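Local coordinates for protein fibrillarin-like rRNA/tRNA 2'-O-methyltransferase (Methanocaldococcus jannaschii, PDB 1FBN) that probably transfers methyl groups from S-adenosyl-L-methionine to ribose 2'-hydroxyls of rRNA and tRNA, at sites chosen by a guide RNA, at residues L18-G21 with L22-A26; K34-Y37 with D38-I41; P71-R74 with D75-I78; A177-A180 with R181-D184; I192-E195 with Q196-L200. All blocks are in the same frame, centred on the assembly; numbering follows the deposited sequence.

Interaction 1 (L18-G21 with L22-A26)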
loop_
_atom_site.group_PDB
_atom_site.type_symbol
_atom_site.label_atom_id
_atom_site.label_comp_id
_atom_site.label_asym_id
_atom_site.label_seq_id
_atom_site.Cartn_x
_atom_site.Cartn_y
_atom_site.Cartn_z
ATOM N N LEU A 18 11.119 -10.709 -18.414
ATOM C CA LEU A 18 11.613 -12.034 -18.767
ATOM C C LEU A 18 11.685 -12.222 -20.282
ATOM O O LEU A 18 12.112 -13.273 -20.763
ATOM C CB LEU A 18 10.733 -13.116 -18.136
ATOM C CG LEU A 18 10.638 -13.111 -16.607
ATOM C CD1 LEU A 18 9.778 -14.273 -16.138
ATOM C CD2 LEU A 18 12.029 -13.200 -15.983
ATOM N N GLY A 19 11.265 -11.196 -21.023
ATOM C CA GLY A 19 11.292 -11.242 -22.475
ATOM C C GLY A 19 10.097 -11.902 -23.144
ATOM O O GLY A 19 10.181 -12.305 -24.305
ATOM N N ASP A 20 8.982 -11.998 -22.427
ATOM C CA ASP A 20 7.773 -12.619 -22.966
ATOM C C ASP A 20 6.623 -11.631 -23.174
ATOM O O ASP A 20 5.490 -12.035 -23.441
ATOM C CB ASP A 20 7.324 -13.783 -22.070
ATOM C CG ASP A 20 7.016 -13.355 -20.633
ATOM O OD1 ASP A 20 7.266 -12.187 -20.255
ATOM O OD2 ASP A 20 6.515 -14.209 -19.873
ATOM N N GLY A 21 6.922 -10.341 -23.040
ATOM C CA GLY A 21 5.908 -9.316 -23.218
ATOM C C GLY A 21 5.044 -9.003 -22.001
ATOM O O GLY A 21 4.314 -8.013 -22.006
ATOM N N LEU A 22 5.121 -9.830 -20.963
ATOM C CA LEU A 22 4.326 -9.613 -19.755
ATOM C C LEU A 22 5.008 -8.670 -18.772
ATOM O O LEU A 22 6.213 -8.755 -18.538
ATOM C CB LEU A 22 4.031 -10.945 -19.064
ATOM C CG LEU A 22 3.480 -12.053 -19.964
ATOM C CD1 LEU A 22 3.159 -13.279 -19.130
ATOM C CD2 LEU A 22 2.245 -11.567 -20.707
ATOM N N LYS A 23 4.231 -7.757 -18.208
ATOM C CA LYS A 23 4.759 -6.812 -17.239
ATOM C C LYS A 23 4.841 -7.495 -15.881
ATOM O O LYS A 23 3.895 -8.158 -15.449
ATOM C CB LYS A 23 3.870 -5.566 -17.164
ATOM C CG LYS A 23 3.799 -4.791 -18.473
ATOM C CD LYS A 23 2.955 -3.527 -18.351
ATOM C CE LYS A 23 2.945 -2.742 -19.667
ATOM N NZ LYS A 23 2.128 -1.488 -19.608
ATOM N N ARG A 24 5.987 -7.353 -15.227
ATOM C CA ARG A 24 6.210 -7.950 -13.915
ATOM C C ARG A 24 7.046 -7.037 -13.028
ATOM O O ARG A 24 7.911 -6.315 -13.518
ATOM C CB ARG A 24 6.916 -9.294 -14.073
ATOM C CG ARG A 24 6.008 -10.487 -13.915
ATOM C CD ARG A 24 6.755 -11.768 -14.181
ATOM N NE ARG A 24 6.776 -12.061 -15.604
ATOM C CZ ARG A 24 6.218 -13.136 -16.146
ATOM N NH1 ARG A 24 5.603 -14.027 -15.380
ATOM N NH2 ARG A 24 6.252 -13.303 -17.455
ATOM N N ILE A 25 6.761 -7.044 -11.728
ATOM C CA ILE A 25 7.512 -6.223 -10.777
ATOM C C ILE A 25 7.886 -7.028 -9.545
ATOM O O ILE A 25 7.275 -8.054 -9.250
ATOM C CB ILE A 25 6.739 -4.959 -10.319
ATOM C CG1 ILE A 25 5.432 -5.354 -9.627
ATOM C CG2 ILE A 25 6.528 -3.998 -11.498
ATOM C CD1 ILE A 25 4.699 -4.172 -9.016
ATOM N N ALA A 26 8.875 -6.538 -8.807
ATOM C CA ALA A 26 9.335 -7.229 -7.614
ATOM C C ALA A 26 10.004 -6.279 -6.633
ATOM O O ALA A 26 10.246 -5.109 -6.939
ATOM C CB ALA A 26 10.314 -8.339 -8.010
HETATM O O HOH W 1 8.280 -10.195 -17.409
#
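Between strand 13-17 and strand 25-28 the chain turns back on itself through L18-G21 and runs on through L22-A26, a loop joining neighbouring antiparallel strands of the five-stranded N-terminal sheet. G19 and G21 both have positive phi, where a beta carbon would collide with the carbonyl oxygen of the residue before. The hairpin arms are still paired beyond the bend, since R24 is backbone hydrogen-bonded to V16 and A26 to Y14.

Inside the loop the carboxylate of D20 meets both the backbone and a side chain. Its first torsion, 60°, sets CG between the backbone N and the carbonyl carbon, which turns the group in toward the following residues. L22 N donates to D20 OD1 over 3.3 Å, coming from well above the carboxylate plane. D20 OD2 lies at the edge of the R24 guanidinium, R24 NH2 being 2.6 Å from it in a salt bridge and adding a weak bond to D20 OD1, with the carboxylate and guanidinium planes only 17° apart. L18 covers one face of that guanidinium, its CD1 sitting 3.7 Å from R24 CZ, while L22 CD1 crosses D20 near OD2, 3.6 Å away.

A leucine in place of R24 would probably leave the D20 carboxylate without its countercharge and the loop water short of one donor. That water bridges three points, accepting from L18 N at 3.1 Å and from R24 NE at 3.0 Å while donating to L22 O at 2.8 Å.

Interaction 2 (K34-Y37 with D38-I41)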
loop_
_atom_site.group_PDB
_atom_site.type_symbol
_atom_site.label_atom_id
_atom_site.label_comp_id
_atom_site.label_asym_id
_atom_site.label_seq_id
_atom_site.Cartn_x
_atom_site.Cartn_y
_atom_site.Cartn_z
ATOM N N LYS A 34 12.833 -16.837 2.685
ATOM C CA LYS A 34 11.453 -16.924 3.142
ATOM C C LYS A 34 10.437 -16.438 2.122
ATOM O O LYS A 34 10.613 -15.391 1.496
ATOM C CB LYS A 34 11.267 -16.127 4.441
ATOM C CG LYS A 34 9.883 -16.274 5.085
ATOM C CD LYS A 34 9.703 -15.317 6.262
ATOM C CE LYS A 34 8.535 -15.717 7.161
ATOM N NZ LYS A 34 7.242 -15.820 6.430
ATOM N N LYS A 35 9.392 -17.235 1.932
ATOM C CA LYS A 35 8.303 -16.872 1.043
ATOM C C LYS A 35 7.131 -16.530 1.959
ATOM O O LYS A 35 6.735 -17.338 2.805
ATOM C CB LYS A 35 7.935 -18.022 0.104
ATOM C CG LYS A 35 8.932 -18.237 -1.019
ATOM C CD LYS A 35 8.398 -19.209 -2.052
ATOM C CE LYS A 35 9.392 -19.412 -3.186
ATOM N NZ LYS A 35 8.826 -20.280 -4.252
ATOM N N VAL A 36 6.635 -15.304 1.838
ATOM C CA VAL A 36 5.519 -14.838 2.652
ATOM C C VAL A 36 4.203 -15.484 2.228
ATOM O O VAL A 36 3.459 -15.993 3.069
ATOM C CB VAL A 36 5.388 -13.294 2.582
ATOM C CG1 VAL A 36 4.173 -12.818 3.373
ATOM C CG2 VAL A 36 6.651 -12.642 3.117
ATOM N N TYR A 37 3.941 -15.494 0.922
ATOM C CA TYR A 37 2.703 -16.056 0.382
ATOM C C TYR A 37 2.909 -16.924 -0.862
ATOM O O TYR A 37 2.102 -16.899 -1.796
ATOM C CB TYR A 37 1.702 -14.926 0.091
ATOM C CG TYR A 37 2.165 -13.902 -0.933
ATOM C CD1 TYR A 37 3.109 -12.924 -0.604
ATOM C CD2 TYR A 37 1.633 -13.897 -2.225
ATOM C CE1 TYR A 37 3.509 -11.963 -1.543
ATOM C CE2 TYR A 37 2.024 -12.945 -3.168
ATOM C CZ TYR A 37 2.958 -11.982 -2.823
ATOM O OH TYR A 37 3.327 -11.046 -3.763
ATOM N N ASP A 38 3.986 -17.704 -0.851
ATOM C CA ASP A 38 4.342 -18.598 -1.952
ATOM C C ASP A 38 4.536 -17.853 -3.281
ATOM O O ASP A 38 4.162 -18.337 -4.351
ATOM C CB ASP A 38 3.309 -19.729 -2.087
ATOM C CG ASP A 38 3.878 -20.972 -2.766
ATOM O OD1 ASP A 38 4.852 -21.555 -2.235
ATOM O OD2 ASP A 38 3.347 -21.365 -3.829
ATOM N N GLU A 39 5.127 -16.667 -3.196
ATOM C CA GLU A 39 5.405 -15.851 -4.375
ATOM C C GLU A 39 6.633 -16.412 -5.080
ATOM O O GLU A 39 7.425 -17.128 -4.468
ATOM C CB GLU A 39 5.679 -14.397 -3.971
ATOM C CG GLU A 39 5.668 -14.129 -2.460
ATOM C CD GLU A 39 6.977 -14.434 -1.763
ATOM O OE1 GLU A 39 7.900 -14.961 -2.410
ATOM O OE2 GLU A 39 7.090 -14.127 -0.560
ATOM N N LYS A 40 6.783 -16.113 -6.366
ATOM C CA LYS A 40 7.947 -16.589 -7.108
ATOM C C LYS A 40 9.164 -15.730 -6.754
ATOM O O LYS A 40 9.023 -14.544 -6.458
ATOM C CB LYS A 40 7.670 -16.590 -8.617
ATOM C CG LYS A 40 6.641 -17.641 -9.040
ATOM C CD LYS A 40 7.130 -19.053 -8.694
ATOM C CE LYS A 40 6.005 -20.079 -8.712
ATOM N NZ LYS A 40 5.338 -20.173 -10.036
ATOM N N ILE A 41 10.344 -16.347 -6.735
ATOM C CA ILE A 41 11.580 -15.647 -6.385
ATOM C C ILE A 41 12.684 -15.781 -7.437
ATOM O O ILE A 41 12.834 -16.827 -8.068
ATOM C CB ILE A 41 12.128 -16.143 -5.004
ATOM C CG1 ILE A 41 11.203 -15.683 -3.870
ATOM C CG2 ILE A 41 13.548 -15.634 -4.757
ATOM C CD1 ILE A 41 11.674 -16.076 -2.474
HETATM O O HOH W 2 4.738 -19.005 1.566
#
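E39 OE2 takes the N-H of V36 at 2.7 Å, the nitrogen standing above the carboxylate plane, and the same oxygen forms a salt bridge with R50 of strand 47-51. The E39 side chain folds back over the loop that leads into strand 41-44. It gets there by an unusual, nearly eclipsed first torsion (chi1 3°) and a bend at chi2.

On the way E39 CG lies over one face of the Y37 ring, modelled too close for the detail to be trusted; ring and carboxylate planes stand 78° apart. K35 slides past E39 in the opposite direction, fully extended, with its CG 3.7 Å from E39 OE1 and its CE 3.3 Å from E39 O. I41 CD1 then packs on K35 CG at 3.8 Å. A water also joins K35 O to D38 N.

Y37 also touches T87, a predicted S-adenosyl-L-methionine-binding residue, so this loop borders the probable cofactor site. E39 is buried and its OE1 has no hydrogen-bonding partner in the model, which leaves OE2, shared by V36 N and R50, as the oxygen where most of the negative charge is probably balanced.

Interaction 3 (P71-R74 with D75-I78)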
loop_
_atom_site.group_PDB
_atom_site.type_symbol
_atom_site.label_atom_id
_atom_site.label_comp_id
_atom_site.label_asym_id
_atom_site.label_seq_id
_atom_site.Cartn_x
_atom_site.Cartn_y
_atom_site.Cartn_z
ATOM N N PRO A 71 5.204 7.519 -3.681
ATOM C CA PRO A 71 5.869 8.224 -2.580
ATOM C C PRO A 71 6.635 7.388 -1.548
ATOM O O PRO A 71 7.448 7.929 -0.801
ATOM C CB PRO A 71 4.720 8.999 -1.945
ATOM C CG PRO A 71 3.569 8.066 -2.114
ATOM C CD PRO A 71 3.737 7.587 -3.534
ATOM N N ILE A 72 6.378 6.085 -1.494
ATOM C CA ILE A 72 7.067 5.224 -0.539
ATOM C C ILE A 72 8.519 5.030 -0.961
ATOM O O ILE A 72 8.797 4.441 -2.002
ATOM C CB ILE A 72 6.359 3.854 -0.397
ATOM C CG1 ILE A 72 4.940 4.060 0.145
ATOM C CG2 ILE A 72 7.164 2.926 0.524
ATOM C CD1 ILE A 72 4.103 2.799 0.220
ATOM N N LYS A 73 9.434 5.548 -0.146
ATOM C CA LYS A 73 10.870 5.457 -0.405
ATOM C C LYS A 73 11.547 4.529 0.612
ATOM O O LYS A 73 10.887 3.981 1.496
ATOM C CB LYS A 73 11.497 6.854 -0.326
ATOM C CG LYS A 73 10.829 7.912 -1.194
ATOM C CD LYS A 73 11.058 7.671 -2.675
ATOM C CE LYS A 73 10.528 8.831 -3.510
ATOM N NZ LYS A 73 10.898 8.698 -4.947
ATOM N N ARG A 74 12.869 4.385 0.501
ATOM C CA ARG A 74 13.640 3.521 1.399
ATOM C C ARG A 74 13.579 3.929 2.860
ATOM O O ARG A 74 13.506 3.073 3.741
ATOM C CB ARG A 74 15.110 3.448 0.975
ATOM C CG ARG A 74 15.366 2.669 -0.297
ATOM C CD ARG A 74 16.825 2.767 -0.711
ATOM N NE ARG A 74 17.576 1.537 -0.463
ATOM C CZ ARG A 74 18.439 1.371 0.534
ATOM N NH1 ARG A 74 18.663 2.357 1.391
ATOM N NH2 ARG A 74 19.093 0.224 0.667
ATOM N N ASP A 75 13.620 5.232 3.118
ATOM C CA ASP A 75 13.595 5.742 4.487
ATOM C C ASP A 75 12.230 6.271 4.939
ATOM O O ASP A 75 12.132 6.971 5.948
ATOM C CB ASP A 75 14.660 6.834 4.647
ATOM C CG ASP A 75 14.394 8.051 3.770
ATOM O OD1 ASP A 75 13.628 7.944 2.784
ATOM O OD2 ASP A 75 14.954 9.125 4.073
ATOM N N SER A 76 11.182 5.937 4.195
ATOM C CA SER A 76 9.836 6.398 4.529
ATOM C C SER A 76 9.253 5.722 5.766
ATOM O O SER A 76 9.541 4.560 6.058
ATOM C CB SER A 76 8.872 6.161 3.358
ATOM O OG SER A 76 9.208 6.928 2.221
ATOM N N LYS A 77 8.461 6.480 6.511
ATOM C CA LYS A 77 7.774 5.952 7.673
ATOM C C LYS A 77 6.336 5.968 7.184
ATOM O O LYS A 77 5.829 7.002 6.750
ATOM C CB LYS A 77 7.980 6.857 8.888
ATOM C CG LYS A 77 9.439 6.918 9.324
ATOM C CD LYS A 77 9.701 7.968 10.392
ATOM C CE LYS A 77 9.210 7.527 11.759
ATOM N NZ LYS A 77 9.605 8.506 12.815
ATOM N N ILE A 78 5.725 4.795 7.121
ATOM C CA ILE A 78 4.361 4.715 6.635
ATOM C C ILE A 78 3.363 4.084 7.598
ATOM O O ILE A 78 3.698 3.173 8.370
ATOM C CB ILE A 78 4.272 4.047 5.204
ATOM C CG1 ILE A 78 3.301 2.866 5.204
ATOM C CG2 ILE A 78 5.656 3.649 4.668
ATOM C CD1 ILE A 78 3.026 2.305 3.833
#
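K73 N gives its hydrogen to S76 OG at 2.7 Å with an N-H...O angle of 159°, and S76 N returns a weak bond to K73 O at 3.3 Å. The second closes a type I beta turn from K73 to S76, the bend that delivers the chain into strand 77-81, an inner strand of the seven-stranded Rossmann-like sheet, between 100-105 and 144-149. Together the two bonds pair the same two residues in both directions.

S76 OG can reach back because chi1, -65°, holds it beside its own backbone N and anti to the carbonyl carbon, facing the start of the turn. Replacing S76 by alanine removes OG, which is likely to leave K73 N without its acceptor and the turn with only the weak S76 N to K73 O bond between these two residues.

At the outer corner D75 OD1 lies 3.9 Å from K73 CB. R74 leaves the turn with its CB pointing away, and its guanidinium forms a salt bridge with D97, while R74 N donates to E11. Strand pairing begins at once after the bend, with S76 and I78 both bonded to the backbone of I100 on the adjacent strand.

Beside the polar turn lies a hydrophobic layer. I72 and I78 cross at about a right angle, and both also rest on V146 of strand 144-149; I72 touches I95 and I78 touches V92 of helix 87-95. Flanking the turn, the two isoleucines meet through their terminal methyls, I72 CD1 against I78 CD1 at 3.8 Å.

Interaction 4 (A177-A180 with R181-D184)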
loop_
_atom_site.group_PDB
_atom_site.type_symbol
_atom_site.label_atom_id
_atom_site.label_comp_id
_atom_site.label_asym_id
_atom_site.label_seq_id
_atom_site.Cartn_x
_atom_site.Cartn_y
_atom_site.Cartn_z
ATOM N N ALA A 177 -6.877 2.751 -1.635
ATOM C CA ALA A 177 -7.525 1.864 -2.593
ATOM C C ALA A 177 -9.007 1.856 -2.236
ATOM O O ALA A 177 -9.394 1.379 -1.173
ATOM C CB ALA A 177 -6.946 0.458 -2.493
ATOM N N ILE A 178 -9.831 2.402 -3.123
ATOM C CA ILE A 178 -11.263 2.488 -2.881
ATOM C C ILE A 178 -12.125 1.518 -3.687
ATOM O O ILE A 178 -12.063 1.477 -4.917
ATOM C CB ILE A 178 -11.775 3.927 -3.124
ATOM C CG1 ILE A 178 -11.017 4.911 -2.227
ATOM C CG2 ILE A 178 -13.276 4.012 -2.856
ATOM C CD1 ILE A 178 -11.503 6.349 -2.322
ATOM N N LYS A 179 -12.909 0.721 -2.964
ATOM C CA LYS A 179 -13.841 -0.228 -3.561
ATOM C C LYS A 179 -15.175 0.523 -3.595
ATOM O O LYS A 179 -15.792 0.749 -2.551
ATOM C CB LYS A 179 -13.968 -1.473 -2.681
ATOM C CG LYS A 179 -14.999 -2.468 -3.174
ATOM C CD LYS A 179 -15.119 -3.655 -2.238
ATOM C CE LYS A 179 -16.200 -4.611 -2.708
ATOM N NZ LYS A 179 -16.301 -5.790 -1.808
ATOM N N ALA A 180 -15.595 0.936 -4.789
ATOM C CA ALA A 180 -16.837 1.693 -4.957
ATOM C C ALA A 180 -18.059 1.077 -4.276
ATOM O O ALA A 180 -18.799 1.773 -3.580
ATOM C CB ALA A 180 -17.120 1.918 -6.437
ATOM N N ARG A 181 -18.254 -0.224 -4.463
ATOM C CA ARG A 181 -19.398 -0.924 -3.891
ATOM C C ARG A 181 -19.421 -1.005 -2.363
ATOM O O ARG A 181 -20.454 -1.335 -1.779
ATOM C CB ARG A 181 -19.521 -2.319 -4.499
ATOM C CG ARG A 181 -19.847 -2.337 -5.989
ATOM C CD ARG A 181 -21.335 -2.214 -6.267
ATOM N NE ARG A 181 -21.828 -0.861 -6.049
ATOM C CZ ARG A 181 -22.356 -0.091 -6.998
ATOM N NH1 ARG A 181 -22.473 -0.532 -8.245
ATOM N NH2 ARG A 181 -22.754 1.135 -6.699
ATOM N N SER A 182 -18.293 -0.718 -1.712
ATOM C CA SER A 182 -18.245 -0.747 -0.247
ATOM C C SER A 182 -18.805 0.559 0.328
ATOM O O SER A 182 -19.052 0.668 1.529
ATOM C CB SER A 182 -16.816 -0.978 0.262
ATOM O OG SER A 182 -15.991 0.161 0.077
ATOM N N ILE A 183 -19.006 1.541 -0.550
ATOM C CA ILE A 183 -19.533 2.850 -0.179
ATOM C C ILE A 183 -21.004 2.992 -0.568
ATOM O O ILE A 183 -21.814 3.516 0.200
ATOM C CB ILE A 183 -18.697 3.963 -0.847
ATOM C CG1 ILE A 183 -17.292 3.963 -0.238
ATOM C CG2 ILE A 183 -19.370 5.326 -0.697
ATOM C CD1 ILE A 183 -16.280 4.683 -1.056
ATOM N N ASP A 184 -21.354 2.478 -1.743
ATOM C CA ASP A 184 -22.722 2.563 -2.240
ATOM C C ASP A 184 -22.986 1.390 -3.187
ATOM O O ASP A 184 -22.156 1.079 -4.039
ATOM C CB ASP A 184 -22.899 3.893 -2.978
ATOM C CG ASP A 184 -24.346 4.295 -3.132
ATOM O OD1 ASP A 184 -25.071 3.653 -3.918
ATOM O OD2 ASP A 184 -24.754 5.277 -2.484
#
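I183 lays its CD1 against I178 CG2 at 3.6 Å, bringing the end of strand 172-179 against the turn that follows it. Q156 of helix 156-167 touches both isoleucines.

The turn is wound around two carbonyls. K179 O accepts from S182 OG at 2.7 Å, in the carbonyl plane, and from S182 N at 3.0 Å, which stands 53° above it. The hydroxyl reaches that oxygen because chi1, 72°, tucks OG between the backbone N and the carbonyl carbon. A180 O likewise takes two donors: I183 N at 3.0 Å from above its plane, and D184 N at 3.2 Å within it.

R181, bent at chi2 and chi3, curls forward to grip a third carbonyl side-on. Its NE lies 2.8 Å from D184 O and its NH2 2.7 Å from that same oxygen, which sits in the guanidinium plane. NH2 also reaches K187 O, and D184 OD1 takes the N-H groups of T186 and K187, tying the turn to the residues just before helix 189-203.

S182 comes close to A152, a predicted S-adenosyl-L-methionine-binding residue; the tight turn leaving the sheet thus lies beside the probable cofactor pocket of this Rossmann-like methyltransferase fold.

Interaction 5 (I192-E195 with Q196-L200)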
loop_
_atom_site.group_PDB
_atom_site.type_symbol
_atom_site.label_atom_id
_atom_site.label_comp_id
_atom_site.label_asym_id
_atom_site.label_seq_id
_atom_site.Cartn_x
_atom_site.Cartn_y
_atom_site.Cartn_z
ATOM N N ILE A 192 -19.508 7.483 -7.858
ATOM C CA ILE A 192 -19.041 7.230 -6.495
ATOM C C ILE A 192 -17.591 7.699 -6.359
ATOM O O ILE A 192 -17.244 8.384 -5.401
ATOM C CB ILE A 192 -19.125 5.720 -6.141
ATOM C CG1 ILE A 192 -20.585 5.257 -6.145
ATOM C CG2 ILE A 192 -18.479 5.445 -4.787
ATOM C CD1 ILE A 192 -20.756 3.753 -6.064
ATOM N N PHE A 193 -16.757 7.350 -7.336
ATOM C CA PHE A 193 -15.353 7.740 -7.314
ATOM C C PHE A 193 -15.199 9.252 -7.384
ATOM O O PHE A 193 -14.337 9.823 -6.714
ATOM C CB PHE A 193 -14.580 7.065 -8.451
ATOM C CG PHE A 193 -14.371 5.588 -8.245
ATOM C CD1 PHE A 193 -13.892 5.103 -7.029
ATOM C CD2 PHE A 193 -14.658 4.681 -9.261
ATOM C CE1 PHE A 193 -13.701 3.735 -6.826
ATOM C CE2 PHE A 193 -14.470 3.308 -9.070
ATOM C CZ PHE A 193 -13.991 2.836 -7.849
ATOM N N LYS A 194 -16.054 9.893 -8.178
ATOM C CA LYS A 194 -16.039 11.344 -8.332
ATOM C C LYS A 194 -16.320 12.011 -6.987
ATOM O O LYS A 194 -15.606 12.928 -6.578
ATOM C CB LYS A 194 -17.084 11.771 -9.365
ATOM C CG LYS A 194 -17.204 13.271 -9.561
ATOM C CD LYS A 194 -18.235 13.604 -10.636
ATOM C CE LYS A 194 -18.363 15.110 -10.849
ATOM N NZ LYS A 194 -18.924 15.807 -9.659
ATOM N N GLU A 195 -17.343 11.521 -6.291
ATOM C CA GLU A 195 -17.728 12.052 -4.988
ATOM C C GLU A 195 -16.658 11.798 -3.928
ATOM O O GLU A 195 -16.433 12.639 -3.063
ATOM C CB GLU A 195 -19.072 11.465 -4.551
ATOM C CG GLU A 195 -20.233 11.879 -5.454
ATOM C CD GLU A 195 -21.545 11.180 -5.128
ATOM O OE1 GLU A 195 -21.551 10.219 -4.330
ATOM O OE2 GLU A 195 -22.582 11.595 -5.685
ATOM N N GLN A 196 -16.005 10.639 -3.996
ATOM C CA GLN A 196 -14.942 10.303 -3.052
ATOM C C GLN A 196 -13.755 11.233 -3.256
ATOM O O GLN A 196 -13.162 11.706 -2.291
ATOM C CB GLN A 196 -14.506 8.845 -3.213
ATOM C CG GLN A 196 -15.516 7.852 -2.687
ATOM C CD GLN A 196 -15.817 8.064 -1.213
ATOM O OE1 GLN A 196 -14.952 7.872 -0.359
ATOM N NE2 GLN A 196 -17.048 8.459 -0.909
ATOM N N LYS A 197 -13.417 11.490 -4.516
ATOM C CA LYS A 197 -12.317 12.385 -4.859
ATOM C C LYS A 197 -12.590 13.769 -4.258
ATOM O O LYS A 197 -11.700 14.387 -3.676
ATOM C CB LYS A 197 -12.172 12.477 -6.382
ATOM C CG LYS A 197 -11.019 13.344 -6.860
ATOM C CD LYS A 197 -10.918 13.346 -8.378
ATOM C CE LYS A 197 -9.869 14.343 -8.849
ATOM N NZ LYS A 197 -9.739 14.389 -10.334
ATOM N N GLU A 198 -13.838 14.223 -4.358
ATOM C CA GLU A 198 -14.242 15.519 -3.808
ATOM C C GLU A 198 -14.107 15.545 -2.287
ATOM O O GLU A 198 -13.653 16.538 -1.721
ATOM C CB GLU A 198 -15.686 15.851 -4.204
ATOM C CG GLU A 198 -15.889 16.021 -5.705
ATOM C CD GLU A 198 -17.351 16.190 -6.104
ATOM O OE1 GLU A 198 -18.241 15.615 -5.435
ATOM O OE2 GLU A 198 -17.606 16.892 -7.106
ATOM N N ILE A 199 -14.508 14.457 -1.631
ATOM C CA ILE A 199 -14.412 14.356 -0.172
ATOM C C ILE A 199 -12.952 14.456 0.272
ATOM O O ILE A 199 -12.636 15.174 1.222
ATOM C CB ILE A 199 -15.026 13.028 0.354
ATOM C CG1 ILE A 199 -16.547 13.058 0.188
ATOM C CG2 ILE A 199 -14.641 12.794 1.816
ATOM C CD1 ILE A 199 -17.243 11.787 0.628
ATOM N N LEU A 200 -12.070 13.746 -0.427
ATOM C CA LEU A 200 -10.647 13.768 -0.106
ATOM C C LEU A 200 -10.051 15.157 -0.314
ATOM O O LEU A 200 -9.279 15.634 0.519
ATOM C CB LEU A 200 -9.885 12.741 -0.948
ATOM C CG LEU A 200 -10.181 11.270 -0.638
ATOM C CD1 LEU A 200 -9.470 10.382 -1.637
ATOM C CD2 LEU A 200 -9.758 10.939 0.787
HETATM O O HOH W 3 -19.476 8.640 -2.674
HETATM O O HOH W 4 -18.612 14.616 -2.239
#
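K194 sends CG anti to its own N (chi1 177°) and stays extended until a kink at chi4, -66°, swings NZ over toward the next turn of the helix. E198 reaches back to meet it. K194 NZ and E198 OE2 form a salt bridge at 3.1 Å, the nitrogen lying above the carboxylate plane. The two side chains are four residues apart, the i to i+4 spacing that puts them on the same exposed face.

The neighbouring residues E195 and Q196 are linked by water: it donates to E195 OE1 at 3.1 Å and accepts from Q196 NE2 at 3.0 Å. Q196 bends to bring its amide to that water, and its CG packs over I192 O at 3.3 Å. E195 OE1 has a second, charged partner in K187. Another water donates to E195 O at 3.1 Å and, weakly, to E198 OE1.

The backbone keeps the regular i to i+4 bonding, Q196 N to I192 O at 2.9 Å and likewise from K197, E198 and I199 to the carbonyls four residues earlier.

The inner side is largely apolar: F193 meets I178 and L200 meets I176, with Q196 also touching I178. This is an amphipathic alpha-helix, with the K194 to E198 salt bridge on its outer face, laid against the mixed sheet of a Rossmann-like methyltransferase.

In the fold
Interactions 1 and 2 belong to the N-terminal antiparallel sheet, their centres 17 Å apart; the other three belong to the methyltransferase domain with its seven-stranded sheet. Interactions 3 and 4 sit on that sheet, one entering strand 77-81 and the other leaving strand 172-179, centres 26 Å apart on opposite sides of the chain's centre. Interactions 4 and 5 touch: A180 CB meets F193 CZ at 3.6 Å and I183 CD1 meets Q196 CD at 3.4 Å. Two contacts come near predicted S-adenosyl-L-methionine-binding residues: Y37 of interaction 2 is about 4 Å from T87 and S182 of interaction 4 about 4 Å from A152, side chain to side chain, though their centres lie 29 Å apart.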